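Local coordinates for protein type I modular polyketide synthase (Streptomyces albus subsp. albus, PDB 6IYR) that probably transfers an extender acyl group from malonyl-type coenzyme A to the acyl carrier protein in module 8 of the salinomycin polyketide synthase, at residues 193-198 / 219-224. Sequence-based numbering, arbitrary orientation.
Sequences PALWAV and HSQGEI. With PO4 (phosphate ion), chain B.
Trp196 turns the pyrrole edge of its indole to the backbone carbonyl of Ile224, joining helix 188-208 to helix 222-230, just behind what is probably the nucleophile elbow (GxSxG) of the acyltransferase domain. With CG anti to the backbone N (chi1 172°), the ring swings across to the neighbouring helix. NE1 meets Ile224 O at 3.4 Å, near the indole plane, in a weak hydrogen bond bent to 146°. The branch methyl of Ile224 stands off to one side of the indole plane, beside Trp196 CD1, which lies 4.0 Å from CG2. Leu195, one residue earlier, sends CD1 to within 4.3 Å of Gln221 NE2, a loose approach to the amide end. Around the elbow, a type II' turn runs from His219 to Gly222, and Ser220 holds the strained positive phi (50°) expected at such a bend. Ser220 OG is hydrogen-bonded to His323 NE2, as in the Ser-His pair of related acyltransferases. A phosphate ion, probably from the crystallisation liquor, lies beside this serine and is also bound by Arg245 and Tyr320; its short approaches to Ser220 OG and Gln221 OE1 are doubtful. Gln221 N donates to phosphate O3 at 3.0 Å, an oxygen those approaches make less sure.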
# COMPACT_ATOMS: atom_id res chain seq x y z
N PRO A 193 -3.62 -0.48 -14.71
CA PRO A 193 -3.15 -1.87 -14.69
C PRO A 193 -1.68 -2.01 -14.26
O PRO A 193 -1.30 -3.05 -13.71
CB PRO A 193 -3.30 -2.31 -16.13
CG PRO A 193 -4.28 -1.36 -16.73
CD PRO A 193 -4.09 -0.07 -16.03
N ALA A 194 -0.85 -1.02 -14.59
CA ALA A 194 0.55 -1.00 -14.15
C ALA A 194 0.60 -0.96 -12.62
O ALA A 194 1.31 -1.74 -11.94
CB ALA A 194 1.22 0.22 -14.76
N LEU A 195 -0.23 -0.11 -12.04
CA LEU A 195 -0.29 -0.02 -10.59
C LEU A 195 -0.85 -1.31 -9.99
O LEU A 195 -0.41 -1.74 -8.95
CB LEU A 195 -1.13 1.15 -10.12
CG LEU A 195 -0.43 2.52 -10.11
CD1 LEU A 195 -1.43 3.64 -9.75
CD2 LEU A 195 0.73 2.48 -9.12
N TRP A 196 -1.88 -1.86 -10.60
CA TRP A 196 -2.42 -3.13 -10.19
C TRP A 196 -1.27 -4.17 -10.05
O TRP A 196 -1.19 -4.86 -9.03
CB TRP A 196 -3.45 -3.61 -11.23
CG TRP A 196 -3.91 -5.02 -10.96
CD1 TRP A 196 -4.75 -5.43 -10.00
CD2 TRP A 196 -3.47 -6.18 -11.63
NE1 TRP A 196 -4.91 -6.77 -10.04
CE2 TRP A 196 -4.10 -7.27 -11.03
CE3 TRP A 196 -2.54 -6.42 -12.64
CZ2 TRP A 196 -3.87 -8.58 -11.42
CZ3 TRP A 196 -2.36 -7.71 -13.07
CH2 TRP A 196 -2.98 -8.77 -12.43
N ALA A 197 -0.48 -4.32 -11.09
CA ALA A 197 0.56 -5.32 -11.16
C ALA A 197 1.64 -5.10 -10.13
O ALA A 197 2.08 -6.05 -9.47
CB ALA A 197 1.17 -5.33 -12.55
N VAL A 198 1.96 -3.83 -9.89
CA VAL A 198 2.92 -3.48 -8.84
C VAL A 198 2.40 -3.86 -7.48
O VAL A 198 3.11 -4.50 -6.70
CB VAL A 198 3.30 -1.99 -8.88
CG1 VAL A 198 4.08 -1.56 -7.63
CG2 VAL A 198 4.06 -1.69 -10.14
N HIS A 219 -8.94 0.31 -2.03
CA HIS A 219 -9.50 1.63 -2.20
C HIS A 219 -9.74 1.82 -3.70
O HIS A 219 -8.84 1.81 -4.51
CB HIS A 219 -8.57 2.69 -1.62
CG HIS A 219 -9.20 4.05 -1.50
ND1 HIS A 219 -9.62 4.76 -2.59
CD2 HIS A 219 -9.37 4.86 -0.43
CE1 HIS A 219 -10.11 5.91 -2.20
NE2 HIS A 219 -9.96 6.01 -0.89
N SER A 220 -11.00 1.89 -4.09
CA SER A 220 -11.36 1.90 -5.50
C SER A 220 -10.69 0.77 -6.27
O SER A 220 -10.94 -0.41 -5.98
CB SER A 220 -11.03 3.27 -6.13
OG SER A 220 -11.73 3.44 -7.37
N GLN A 221 -10.00 1.11 -7.35
CA GLN A 221 -9.27 0.15 -8.18
C GLN A 221 -8.40 -0.76 -7.34
O GLN A 221 -8.06 -1.85 -7.76
CB GLN A 221 -8.38 0.89 -9.20
CG GLN A 221 -7.41 1.89 -8.55
CD GLN A 221 -6.77 2.88 -9.52
OE1 GLN A 221 -7.29 4.00 -9.73
NE2 GLN A 221 -5.56 2.55 -9.99
N GLY A 222 -8.04 -0.30 -6.15
CA GLY A 222 -7.18 -1.07 -5.30
C GLY A 222 -7.82 -2.39 -4.92
O GLY A 222 -7.12 -3.35 -4.66
N GLU A 223 -9.15 -2.44 -4.93
CA GLU A 223 -9.88 -3.67 -4.57
C GLU A 223 -9.60 -4.78 -5.54
O GLU A 223 -9.63 -5.95 -5.15
CB GLU A 223 -11.39 -3.44 -4.46
CG GLU A 223 -11.82 -2.79 -3.18
CD GLU A 223 -13.25 -3.11 -2.80
OE1 GLU A 223 -14.08 -3.27 -3.71
OE2 GLU A 223 -13.54 -3.13 -1.58
N ILE A 224 -9.22 -4.41 -6.76
CA ILE A 224 -8.90 -5.37 -7.81
C ILE A 224 -7.60 -6.11 -7.49
O ILE A 224 -7.45 -7.29 -7.82
CB ILE A 224 -8.81 -4.71 -9.22
CG1 ILE A 224 -10.08 -3.90 -9.53
CG2 ILE A 224 -8.68 -5.74 -10.30
CD1 ILE A 224 -9.98 -3.10 -10.80
P PO4 B . -10.08 5.09 -9.28
O1 PO4 B . -8.82 5.90 -9.10
O2 PO4 B . -10.71 4.95 -10.68
O3 PO4 B . -9.66 3.70 -8.81
O4 PO4 B . -11.12 5.80 -8.46